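PDB 3QNK: putative lipoprotein from Bacteroides fragilis, which probably binds glycans at the bacterial outer membrane as a SusD-like surface lipoprotein, delivering them to a partner transporter. Local coordinates for residues B[54-57]-B[58-62]; B[261-265]-B[266-270]; B[364-367]-B[368-372]; B[451-454]-B[455-459]. All blocks are in the same frame, centred on the assembly; numbering follows the deposited sequence.

In the fold
All four contacts are local turns or helix segments in a SusD-like, largely helical fold. They fall into two pairs. Contacts 1 and 4 have centres about 18 Å apart and meet where Phe-61 CZ packs 3.6 Å from Phe-454 CE2; contact 4 is the more central, its centre about 9 Å from that of the chain. Contacts 2 and 3 lie about 14 Å apart, centre to centre, and are joined by Tyr-372, whose hydroxyl reaches the loop 266-270 while its side chain packs on Tyr-266. Between contacts 2 and 4 the centres are about 33 Å apart. Phosphate ions, probably from the crystallisation liquor, lie beside Arg-55 in contact 1 and Glu-451 in contact 4.

Contact 1 (B[54-57]-B[58-62]); sequences YRAS and WFKFN. With PO4 (phosphate ion), chain G.
The rings of Tyr-54 and Trp-58 overlap face to face in an offset stack, their planes only 6° apart and the tyrosine ring centroid 3.9 Å from that of the six-membered indole ring. The scaffold is a single helical turn, residues 55-58, with Tyr-54 as its N-cap. Trp-58 CZ2 sits over the centre of the tyrosine face, and Tyr-54 CB adds a CH-pi contact to the same indole, with CB 3.5 Å from Trp-58 CD2. Phe-59 CZ meets the indole edge in plane, while one face of the Phe-59 ring carries Trp-58 CB. Both Tyr-54 and Trp-58 place CG anti to the carbonyl carbon (chi1 -71° and -62°), and with a four-residue spacing this sends the two rings the same way. Trp-58 N closes the turn on Tyr-54 O at 2.7 Å, and Phe-59 N follows on Arg-55 O at 3.0 Å as the chain leaves helical geometry. The second subunit also borders the pair: its Val-506 packs on Tyr-54, its Asp-503 on Trp-58, and the same Asp-503 accepts from Ser-57 OG. The aromatic pair therefore belongs to the subunit interface. Arg-55 points elsewhere, to a salt bridge with Asp-52 and to a phosphate ion. The guanidinium takes phosphate O4 at its edge, in plane, with NH2 3.0 Å and NH1 3.3 Å from that one oxygen.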
loop_
_atom_site.group_PDB
_atom_site.type_symbol
_atom_site.label_atom_id
_atom_site.label_comp_id
_atom_site.label_asym_id
_atom_site.label_seq_id
_atom_site.Cartn_x
_atom_site.Cartn_y
_atom_site.Cartn_z
ATOM N N TYR B 54 -9.241 15.779 -8.837
ATOM C CA TYR B 54 -9.237 14.671 -7.862
ATOM C C TYR B 54 -10.261 14.846 -6.738
ATOM O O TYR B 54 -10.115 14.228 -5.679
ATOM C CB TYR B 54 -7.837 14.487 -7.260
ATOM C CG TYR B 54 -6.833 13.914 -8.237
ATOM C CD1 TYR B 54 -6.688 12.540 -8.389
ATOM C CD2 TYR B 54 -6.041 14.745 -9.023
ATOM C CE1 TYR B 54 -5.793 12.007 -9.319
ATOM C CE2 TYR B 54 -5.120 14.223 -9.930
ATOM C CZ TYR B 54 -4.991 12.853 -10.068
ATOM O OH TYR B 54 -4.082 12.338 -10.962
ATOM N N ARG B 55 -11.321 15.631 -6.997
ATOM C CA ARG B 55 -12.431 15.937 -6.102
ATOM C C ARG B 55 -12.895 14.748 -5.278
ATOM O O ARG B 55 -12.817 14.795 -4.060
ATOM C CB ARG B 55 -13.623 16.456 -6.913
ATOM C CG ARG B 55 -14.819 16.840 -6.052
ATOM C CD ARG B 55 -15.892 17.488 -6.874
ATOM N NE ARG B 55 -15.399 18.722 -7.456
ATOM C CZ ARG B 55 -15.381 19.875 -6.814
ATOM N NH1 ARG B 55 -15.844 19.958 -5.572
ATOM N NH2 ARG B 55 -14.921 20.960 -7.411
ATOM N N ALA B 56 -13.373 13.701 -5.955
ATOM C CA ALA B 56 -13.918 12.499 -5.339
ATOM C C ALA B 56 -12.860 11.656 -4.663
ATOM O O ALA B 56 -13.152 11.083 -3.618
ATOM C CB ALA B 56 -14.659 11.676 -6.378
ATOM N N SER B 57 -11.653 11.561 -5.255
ATOM C CA SER B 57 -10.554 10.757 -4.708
ATOM C C SER B 57 -9.919 11.357 -3.479
ATOM O O SER B 57 -9.625 10.613 -2.563
ATOM C CB SER B 57 -9.449 10.560 -5.737
ATOM O OG SER B 57 -9.820 9.635 -6.739
ATOM N N TRP B 58 -9.644 12.673 -3.480
ATOM C CA TRP B 58 -8.864 13.323 -2.446
ATOM C C TRP B 58 -9.573 14.310 -1.550
ATOM O O TRP B 58 -9.018 14.604 -0.483
ATOM C CB TRP B 58 -7.720 14.120 -3.107
ATOM C CG TRP B 58 -6.709 13.340 -3.907
ATOM C CD1 TRP B 58 -6.581 11.983 -3.989
ATOM C CD2 TRP B 58 -5.618 13.890 -4.672
ATOM N NE1 TRP B 58 -5.535 11.655 -4.827
ATOM C CE2 TRP B 58 -4.936 12.807 -5.271
ATOM C CE3 TRP B 58 -5.216 15.203 -4.997
ATOM C CZ2 TRP B 58 -3.836 12.991 -6.121
ATOM C CZ3 TRP B 58 -4.148 15.385 -5.863
ATOM C CH2 TRP B 58 -3.448 14.287 -6.384
ATOM N N PHE B 59 -10.682 14.951 -2.000
ATOM C CA PHE B 59 -11.178 16.072 -1.190
ATOM C C PHE B 59 -12.585 15.945 -0.644
ATOM O O PHE B 59 -13.160 16.974 -0.270
ATOM C CB PHE B 59 -11.016 17.394 -1.949
ATOM C CG PHE B 59 -9.583 17.607 -2.405
ATOM C CD1 PHE B 59 -8.535 17.632 -1.488
ATOM C CD2 PHE B 59 -9.278 17.747 -3.756
ATOM C CE1 PHE B 59 -7.217 17.802 -1.919
ATOM C CE2 PHE B 59 -7.961 17.904 -4.184
ATOM C CZ PHE B 59 -6.942 17.908 -3.269
ATOM N N LYS B 60 -13.081 14.699 -0.441
ATOM C CA LYS B 60 -14.410 14.492 0.119
ATOM C C LYS B 60 -14.571 15.122 1.527
ATOM O O LYS B 60 -15.692 15.544 1.870
ATOM C CB LYS B 60 -14.785 13.014 0.135
ATOM C CG LYS B 60 -15.570 12.619 -1.098
ATOM C CD LYS B 60 -15.806 11.140 -1.134
ATOM C CE LYS B 60 -16.498 10.774 -2.403
ATOM N NZ LYS B 60 -16.708 9.312 -2.475
ATOM N N PHE B 61 -13.458 15.266 2.295
ATOM C CA PHE B 61 -13.484 15.877 3.645
ATOM C C PHE B 61 -14.072 17.274 3.588
ATOM O O PHE B 61 -14.911 17.655 4.405
ATOM C CB PHE B 61 -12.055 15.934 4.257
ATOM C CG PHE B 61 -11.905 16.692 5.561
ATOM C CD1 PHE B 61 -11.661 18.069 5.566
ATOM C CD2 PHE B 61 -11.980 16.031 6.785
ATOM C CE1 PHE B 61 -11.560 18.781 6.777
ATOM C CE2 PHE B 61 -11.842 16.744 7.993
ATOM C CZ PHE B 61 -11.682 18.118 7.977
ATOM N N ASN B 62 -13.608 18.045 2.621
ATOM C CA ASN B 62 -13.990 19.434 2.436
ATOM C C ASN B 62 -15.511 19.649 2.284
ATOM O O ASN B 62 -15.980 20.761 2.473
ATOM C CB ASN B 62 -13.256 19.990 1.232
ATOM C CG ASN B 62 -11.788 20.223 1.485
ATOM O OD1 ASN B 62 -11.366 20.524 2.587
ATOM N ND2 ASN B 62 -10.984 20.160 0.450
HETATM P P PO4 G . -17.116 23.604 -5.593
HETATM O O1 PO4 G . -17.995 23.379 -4.157
HETATM O O2 PO4 G . -17.988 22.973 -6.973
HETATM O O3 PO4 G . -16.962 25.172 -5.580
HETATM O O4 PO4 G . -15.514 23.231 -5.540
#

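Contact 2 (B[261-265]-B[266-270]); sequences YINDK and YGDRG
Ile-262 O accepts the backbone N-H of Tyr-266 at 2.8 Å, the donor lying in the carbonyl plane. This bond closes an alpha-turn over residues 262-266, in the long loop between helix 253-257 and helix 278-283. Ile-262 and Tyr-266 then run side by side, and Ile-262 CG2 rests 3.8 Å from Tyr-266 CB. Lys-265 comes up beside the same tyrosine: with CG anti to the backbone N (chi1 -171°), its aliphatic stem lies along one ring face. CG makes a CH-pi contact, 4.0 Å from the ring centroid and displaced toward the rim. The polar ends of both side chains are tied to backbone carbonyls of residues 335-338 of the same chain: Lys-265 NZ donates to Lys-336 O and Ala-338 O, and Tyr-266 OH bonds to Gly-337 O and Asp-335 O. Val-339 of strand 339-340 packs against both. The turn is thus pinned at the surface to the 335-340 region. Beyond it the chain doubles back past Asn-263, whose CB approaches Gly-267 C at 3.6 Å. Farther along, the Asn-263 amide and the Asp-268 carboxylate are turned 41° from each other, with ND2 of Asn-263 3.9 Å from OD2 of Asp-268.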
loop_
_atom_site.group_PDB
_atom_site.type_symbol
_atom_site.label_atom_id
_atom_site.label_comp_id
_atom_site.label_asym_id
_atom_site.label_seq_id
_atom_site.Cartn_x
_atom_site.Cartn_y
_atom_site.Cartn_z
ATOM N N TYR B 261 2.281 27.107 -15.463
ATOM C CA TYR B 261 2.513 27.883 -16.682
ATOM C C TYR B 261 3.511 28.992 -16.499
ATOM O O TYR B 261 3.190 30.169 -16.338
ATOM C CB TYR B 261 1.175 28.378 -17.240
ATOM C CG TYR B 261 0.271 27.200 -17.504
ATOM C CD1 TYR B 261 0.482 26.373 -18.605
ATOM C CD2 TYR B 261 -0.706 26.828 -16.584
ATOM C CE1 TYR B 261 -0.315 25.259 -18.832
ATOM C CE2 TYR B 261 -1.504 25.706 -16.793
ATOM C CZ TYR B 261 -1.310 24.926 -17.923
ATOM O OH TYR B 261 -2.100 23.827 -18.154
ATOM N N ILE B 262 4.758 28.562 -16.612
ATOM C CA ILE B 262 6.018 29.292 -16.484
ATOM C C ILE B 262 6.781 28.938 -17.788
ATOM O O ILE B 262 7.984 29.159 -17.914
ATOM C CB ILE B 262 6.582 28.766 -15.098
ATOM C CG1 ILE B 262 6.255 29.678 -13.928
ATOM C CG2 ILE B 262 7.960 28.139 -14.990
ATOM C CD1 ILE B 262 6.247 31.232 -14.195
ATOM N N ASN B 263 6.003 28.455 -18.795
ATOM C CA ASN B 263 6.428 27.943 -20.097
ATOM C C ASN B 263 6.680 29.020 -21.174
ATOM O O ASN B 263 6.782 28.694 -22.348
ATOM C CB ASN B 263 5.432 26.882 -20.613
ATOM C CG ASN B 263 3.979 27.281 -20.731
ATOM O OD1 ASN B 263 3.482 28.208 -20.083
ATOM N ND2 ASN B 263 3.245 26.536 -21.534
ATOM N N ASP B 264 6.831 30.283 -20.774
ATOM C CA ASP B 264 7.257 31.382 -21.643
ATOM C C ASP B 264 8.805 31.370 -21.680
ATOM O O ASP B 264 9.402 31.673 -22.704
ATOM C CB ASP B 264 6.703 32.741 -21.140
ATOM C CG ASP B 264 7.065 33.111 -19.700
ATOM O OD1 ASP B 264 6.855 32.259 -18.784
ATOM O OD2 ASP B 264 7.506 34.272 -19.477
ATOM N N LYS B 265 9.434 30.982 -20.551
ATOM C CA LYS B 265 10.874 30.866 -20.326
ATOM C C LYS B 265 11.281 29.407 -19.982
ATOM O O LYS B 265 12.351 28.951 -20.403
ATOM C CB LYS B 265 11.274 31.811 -19.172
ATOM C CG LYS B 265 12.773 31.966 -18.969
ATOM C CD LYS B 265 13.111 33.120 -18.047
ATOM C CE LYS B 265 13.552 34.354 -18.788
ATOM N NZ LYS B 265 14.331 35.271 -17.913
ATOM N N TYR B 266 10.436 28.681 -19.217
ATOM C CA TYR B 266 10.799 27.350 -18.758
ATOM C C TYR B 266 9.913 26.235 -19.316
ATOM O O TYR B 266 10.218 25.745 -20.392
ATOM C CB TYR B 266 10.869 27.337 -17.230
ATOM C CG TYR B 266 12.046 28.151 -16.742
ATOM C CD1 TYR B 266 13.355 27.763 -17.028
ATOM C CD2 TYR B 266 11.856 29.360 -16.080
ATOM C CE1 TYR B 266 14.445 28.517 -16.602
ATOM C CE2 TYR B 266 12.943 30.136 -15.668
ATOM C CZ TYR B 266 14.237 29.710 -15.937
ATOM O OH TYR B 266 15.321 30.438 -15.520
ATOM N N GLY B 267 8.883 25.812 -18.600
ATOM C CA GLY B 267 8.019 24.728 -19.052
ATOM C C GLY B 267 6.770 24.570 -18.225
ATOM O O GLY B 267 6.511 25.380 -17.333
ATOM N N ASP B 268 6.010 23.495 -18.497
ATOM C CA ASP B 268 4.756 23.191 -17.812
ATOM C C ASP B 268 4.821 21.853 -17.045
ATOM O O ASP B 268 3.784 21.202 -16.798
ATOM C CB ASP B 268 3.589 23.206 -18.808
ATOM C CG ASP B 268 3.764 22.382 -20.072
ATOM O OD1 ASP B 268 4.546 21.393 -20.043
ATOM O OD2 ASP B 268 3.093 22.699 -21.076
ATOM N N ARG B 269 6.025 21.508 -16.587
ATOM C CA ARG B 269 6.311 20.299 -15.831
ATOM C C ARG B 269 5.570 20.277 -14.483
ATOM O O ARG B 269 5.174 19.198 -14.047
ATOM C CB ARG B 269 7.831 20.150 -15.616
ATOM C CG ARG B 269 8.279 18.722 -15.317
ATOM C CD ARG B 269 9.230 18.215 -16.362
ATOM N NE ARG B 269 9.330 16.757 -16.310
ATOM C CZ ARG B 269 10.345 16.082 -15.781
ATOM N NH1 ARG B 269 11.378 16.724 -15.254
ATOM N NH2 ARG B 269 10.335 14.758 -15.775
ATOM N N GLY B 270 5.365 21.445 -13.862
ATOM C CA GLY B 270 4.656 21.579 -12.583
ATOM C C GLY B 270 3.182 21.182 -12.618
ATOM O O GLY B 270 2.583 21.094 -13.702
#

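Contact 3 (B[364-367]-B[368-372]); sequences WIDY and DNYNY
Asp-366 lays its CB over one face of the Tyr-370 ring, toward the rim, in a CH-pi contact 4.1 Å from the ring centroid. Its carboxylate also meets Asn-369. A chi1 of -158° swings the carboxylate away from its own N and beside the carbonyl carbon, and Asp-366 OD1 then takes the backbone N of Asn-369 at 2.9 Å, the donor standing above the carboxylate plane. The Asn-369 amide lies almost at right angles to the carboxylate, and Asn-369 ND2 adds weak bonds to Asp-366 OD1 at 2.8 Å and to Asp-366 OD2 at 3.3 Å. Meanwhile Asp-366 O takes Tyr-370 N at 3.0 Å. One aspartate holding N(i+3) by its side chain and N(i+4) by its carbonyl is an Asx motif, here overlapping an inverse gamma turn centred on Asp-366. The loop links strands 360-361 and 384-387, and is anchored outside by Tyr-370 OH on Ser-383 O and by Tyr-367 OH on Val-259 N. Asp-368 OD2 lies 4.6 Å from Asp-366 OD1, but is matched by a salt bridge to Arg-225 and by Trp-229 NE1. The two buried carboxylates are thus probably both kept charged, one stabilised by amide donors and the other by an arginine.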
loop_
_atom_site.group_PDB
_atom_site.type_symbol
_atom_site.label_atom_id
_atom_site.label_comp_id
_atom_site.label_asym_id
_atom_site.label_seq_id
_atom_site.Cartn_x
_atom_site.Cartn_y
_atom_site.Cartn_z
ATOM N N TRP B 364 9.298 26.041 1.193
ATOM C CA TRP B 364 10.220 24.934 0.980
ATOM C C TRP B 364 10.498 24.658 -0.509
ATOM O O TRP B 364 11.270 23.742 -0.785
ATOM C CB TRP B 364 9.759 23.669 1.729
ATOM C CG TRP B 364 8.272 23.485 1.766
ATOM C CD1 TRP B 364 7.418 23.854 2.767
ATOM C CD2 TRP B 364 7.452 22.995 0.697
ATOM N NE1 TRP B 364 6.111 23.579 2.399
ATOM C CE2 TRP B 364 6.106 23.055 1.134
ATOM C CE3 TRP B 364 7.729 22.484 -0.586
ATOM C CZ2 TRP B 364 5.045 22.598 0.353
ATOM C CZ3 TRP B 364 6.676 22.035 -1.360
ATOM C CH2 TRP B 364 5.351 22.094 -0.891
ATOM N N ILE B 365 9.928 25.437 -1.455
ATOM C CA ILE B 365 10.313 25.306 -2.863
ATOM C C ILE B 365 11.470 26.307 -3.063
ATOM O O ILE B 365 11.268 27.510 -2.889
ATOM C CB ILE B 365 9.185 25.468 -3.911
ATOM C CG1 ILE B 365 8.097 24.401 -3.701
ATOM C CG2 ILE B 365 9.778 25.337 -5.334
ATOM C CD1 ILE B 365 6.825 24.611 -4.505
ATOM N N ASP B 366 12.692 25.802 -3.368
ATOM C CA ASP B 366 13.894 26.617 -3.531
ATOM C C ASP B 366 13.923 27.318 -4.906
ATOM O O ASP B 366 14.785 27.033 -5.735
ATOM C CB ASP B 366 15.159 25.767 -3.321
ATOM C CG ASP B 366 16.437 26.516 -2.948
ATOM O OD1 ASP B 366 16.461 27.776 -3.083
ATOM O OD2 ASP B 366 17.416 25.843 -2.516
ATOM N N TYR B 367 12.998 28.276 -5.115
ATOM C CA TYR B 367 12.942 29.122 -6.296
ATOM C C TYR B 367 14.119 30.122 -6.279
ATOM O O TYR B 367 14.433 30.729 -7.303
ATOM C CB TYR B 367 11.621 29.883 -6.349
ATOM C CG TYR B 367 10.390 29.077 -6.684
ATOM C CD1 TYR B 367 10.316 28.334 -7.863
ATOM C CD2 TYR B 367 9.236 29.179 -5.909
ATOM C CE1 TYR B 367 9.156 27.646 -8.217
ATOM C CE2 TYR B 367 8.070 28.495 -6.255
ATOM C CZ TYR B 367 8.035 27.735 -7.414
ATOM O OH TYR B 367 6.897 27.059 -7.766
ATOM N N ASP B 368 14.768 30.296 -5.112
ATOM C CA ASP B 368 15.924 31.174 -4.975
ATOM C C ASP B 368 17.160 30.577 -5.668
ATOM O O ASP B 368 17.831 31.273 -6.436
ATOM C CB ASP B 368 16.250 31.433 -3.490
ATOM C CG ASP B 368 15.246 32.290 -2.746
ATOM O OD1 ASP B 368 15.163 33.489 -3.043
ATOM O OD2 ASP B 368 14.552 31.753 -1.850
ATOM N N ASN B 369 17.456 29.290 -5.408
ATOM C CA ASN B 369 18.690 28.670 -5.888
ATOM C C ASN B 369 18.548 27.654 -6.986
ATOM O O ASN B 369 19.407 27.603 -7.864
ATOM C CB ASN B 369 19.385 27.995 -4.715
ATOM C CG ASN B 369 19.679 28.956 -3.590
ATOM O OD1 ASN B 369 20.471 29.890 -3.751
ATOM N ND2 ASN B 369 19.020 28.779 -2.456
ATOM N N TYR B 370 17.517 26.802 -6.922
ATOM C CA TYR B 370 17.317 25.713 -7.877
ATOM C C TYR B 370 17.201 26.166 -9.320
ATOM O O TYR B 370 16.862 27.322 -9.620
ATOM C CB TYR B 370 16.065 24.880 -7.523
ATOM C CG TYR B 370 16.306 23.732 -6.567
ATOM C CD1 TYR B 370 17.337 23.778 -5.632
ATOM C CD2 TYR B 370 15.470 22.622 -6.556
ATOM C CE1 TYR B 370 17.546 22.731 -4.731
ATOM C CE2 TYR B 370 15.653 21.579 -5.644
ATOM C CZ TYR B 370 16.697 21.631 -4.738
ATOM O OH TYR B 370 16.883 20.597 -3.844
ATOM N N ASN B 371 17.546 25.204 -10.197
ATOM C CA ASN B 371 17.395 25.306 -11.651
ATOM C C ASN B 371 16.062 24.653 -11.991
ATOM O O ASN B 371 15.515 23.908 -11.154
ATOM C CB ASN B 371 18.563 24.677 -12.439
ATOM C CG ASN B 371 18.384 24.713 -13.962
ATOM O OD1 ASN B 371 17.731 25.609 -14.536
ATOM N ND2 ASN B 371 18.917 23.705 -14.648
ATOM N N TYR B 372 15.471 24.972 -13.171
ATOM C CA TYR B 372 14.175 24.401 -13.563
ATOM C C TYR B 372 14.304 22.892 -13.798
ATOM O O TYR B 372 15.245 22.475 -14.478
ATOM C CB TYR B 372 13.605 25.087 -14.813
ATOM C CG TYR B 372 12.187 24.655 -15.145
ATOM C CD1 TYR B 372 11.099 25.183 -14.461
ATOM C CD2 TYR B 372 11.938 23.700 -16.128
ATOM C CE1 TYR B 372 9.803 24.774 -14.744
ATOM C CE2 TYR B 372 10.643 23.278 -16.415
ATOM C CZ TYR B 372 9.578 23.824 -15.725
ATOM O OH TYR B 372 8.301 23.396 -15.995
#

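Contact 4 (B[451-454]-B[455-459]); sequences EQRF and YDVRR
Phe-454 and Arg-458 both carry CG anti to the backbone N (chi1 172° and 179°), and a bend of the arginine at chi3 then folds its guanidinium against the phenyl ring one helical turn back. Phe-454 CE1 sits over the centre of the guanidinium face, 3.6 Å from Arg-458 CZ, with the two planes steeply inclined. Tyr-455 instead has CG anti to the carbonyl carbon, which leaves its ring beside Phe-454, a face toward the phenyl edge in a T-shaped pair, the centroids 5.1 Å apart. Glu-451 O touches the edge of that tyrosine ring, 3.5 Å from CD2. The setting is the start of helix 453-460, in the interior of the SusD-like fold. Here Gln-452 O receives Asp-456 N at 2.8 Å, Val-457 N bonds to Arg-453 O at 2.9 Å, and Arg-458 N to Phe-454 O. Val-457 CG2 also packs over a face of the Arg-453 guanidinium. Helices 101-126 and 181-194 close round Tyr-455, whose OH bonds to Gln-39, while Arg-458 NH2 donates to Leu-495 O. Asp-456 OD1 is gripped side-on by Arg-459, through NE at 2.9 Å and NH2 at 3.0 Å, both from the same face of the carboxylate. A water bridges its OD2 to Arg-453 NH1, an arginine that also makes a salt bridge with Asp-44. With a direct arginine at one oxygen and a water-relayed one at the other, the buried Asp-456 carboxylate is probably stabilised in its charged form.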
loop_
_atom_site.group_PDB
_atom_site.type_symbol
_atom_site.label_atom_id
_atom_site.label_comp_id
_atom_site.label_asym_id
_atom_site.label_seq_id
_atom_site.Cartn_x
_atom_site.Cartn_y
_atom_site.Cartn_z
ATOM N N GLU B 451 2.124 21.438 7.082
ATOM C CA GLU B 451 1.242 20.344 7.501
ATOM C C GLU B 451 0.758 20.486 8.963
ATOM O O GLU B 451 0.630 19.474 9.667
ATOM C CB GLU B 451 1.924 18.965 7.274
ATOM C CG GLU B 451 0.956 17.919 6.741
ATOM C CD GLU B 451 1.436 16.482 6.580
ATOM O OE1 GLU B 451 2.596 16.271 6.132
ATOM O OE2 GLU B 451 0.607 15.570 6.835
ATOM N N GLN B 452 0.418 21.715 9.405
ATOM C CA GLN B 452 -0.062 21.892 10.783
ATOM C C GLN B 452 -1.471 22.445 10.878
ATOM O O GLN B 452 -2.185 22.100 11.799
ATOM C CB GLN B 452 0.879 22.825 11.555
ATOM C CG GLN B 452 2.162 22.186 12.053
ATOM C CD GLN B 452 2.490 22.629 13.445
ATOM O OE1 GLN B 452 1.645 22.629 14.380
ATOM N NE2 GLN B 452 3.758 22.906 13.625
ATOM N N ARG B 453 -1.874 23.306 9.938
ATOM C CA ARG B 453 -3.159 23.991 9.945
ATOM C C ARG B 453 -4.332 23.056 10.176
ATOM O O ARG B 453 -5.245 23.381 10.947
ATOM C CB ARG B 453 -3.363 24.772 8.635
ATOM C CG ARG B 453 -4.616 25.651 8.595
ATOM C CD ARG B 453 -4.648 26.578 9.776
ATOM N NE ARG B 453 -5.827 27.416 9.746
ATOM C CZ ARG B 453 -6.081 28.356 10.635
ATOM N NH1 ARG B 453 -5.244 28.570 11.645
ATOM N NH2 ARG B 453 -7.162 29.106 10.518
ATOM N N PHE B 454 -4.325 21.913 9.515
ATOM C CA PHE B 454 -5.424 20.981 9.594
ATOM C C PHE B 454 -5.579 20.492 11.048
ATOM O O PHE B 454 -6.693 20.404 11.546
ATOM C CB PHE B 454 -5.157 19.834 8.594
ATOM C CG PHE B 454 -6.120 18.687 8.685
ATOM C CD1 PHE B 454 -6.026 17.756 9.725
ATOM C CD2 PHE B 454 -7.147 18.559 7.770
ATOM C CE1 PHE B 454 -6.949 16.735 9.839
ATOM C CE2 PHE B 454 -8.114 17.575 7.923
ATOM C CZ PHE B 454 -8.011 16.672 8.949
ATOM N N TYR B 455 -4.467 20.197 11.731
ATOM C CA TYR B 455 -4.463 19.713 13.113
ATOM C C TYR B 455 -4.652 20.858 14.096
ATOM O O TYR B 455 -5.181 20.634 15.182
ATOM C CB TYR B 455 -3.185 18.924 13.391
ATOM C CG TYR B 455 -2.982 17.798 12.399
ATOM C CD1 TYR B 455 -3.755 16.633 12.461
ATOM C CD2 TYR B 455 -2.031 17.901 11.388
ATOM C CE1 TYR B 455 -3.606 15.613 11.518
ATOM C CE2 TYR B 455 -1.855 16.884 10.452
ATOM C CZ TYR B 455 -2.647 15.744 10.519
ATOM O OH TYR B 455 -2.424 14.753 9.604
ATOM N N ASP B 456 -4.298 22.089 13.704
ATOM C CA ASP B 456 -4.550 23.250 14.548
ATOM C C ASP B 456 -6.081 23.534 14.597
ATOM O O ASP B 456 -6.650 23.660 15.680
ATOM C CB ASP B 456 -3.764 24.449 14.039
ATOM C CG ASP B 456 -2.266 24.412 14.357
ATOM O OD1 ASP B 456 -1.852 23.610 15.245
ATOM O OD2 ASP B 456 -1.512 25.204 13.746
ATOM N N VAL B 457 -6.750 23.489 13.437
ATOM C CA VAL B 457 -8.196 23.671 13.310
ATOM C C VAL B 457 -8.934 22.597 14.147
ATOM O O VAL B 457 -9.914 22.901 14.833
ATOM C CB VAL B 457 -8.605 23.638 11.804
ATOM C CG1 VAL B 457 -10.099 23.400 11.610
ATOM C CG2 VAL B 457 -8.174 24.920 11.087
ATOM N N ARG B 458 -8.433 21.357 14.096
ATOM C CA ARG B 458 -8.975 20.163 14.756
ATOM C C ARG B 458 -8.857 20.255 16.253
ATOM O O ARG B 458 -9.842 19.999 16.974
ATOM C CB ARG B 458 -8.200 18.932 14.246
ATOM C CG ARG B 458 -8.614 17.617 14.843
ATOM C CD ARG B 458 -8.102 16.480 13.974
ATOM N NE ARG B 458 -9.050 16.091 12.937
ATOM C CZ ARG B 458 -8.973 14.941 12.285
ATOM N NH1 ARG B 458 -8.002 14.081 12.561
ATOM N NH2 ARG B 458 -9.880 14.632 11.363
ATOM N N ARG B 459 -7.643 20.598 16.736
ATOM C CA ARG B 459 -7.365 20.672 18.171
ATOM C C ARG B 459 -7.992 21.919 18.798
ATOM O O ARG B 459 -8.516 21.829 19.906
ATOM C CB ARG B 459 -5.870 20.556 18.480
ATOM C CG ARG B 459 -5.015 21.712 18.020
ATOM C CD ARG B 459 -3.572 21.344 18.168
ATOM N NE ARG B 459 -2.714 22.441 17.748
ATOM C CZ ARG B 459 -2.311 23.414 18.547
ATOM N NH1 ARG B 459 -2.669 23.427 19.826
ATOM N NH2 ARG B 459 -1.543 24.379 18.080
HETATM O O HOH W 1 -2.776 27.382 12.630
#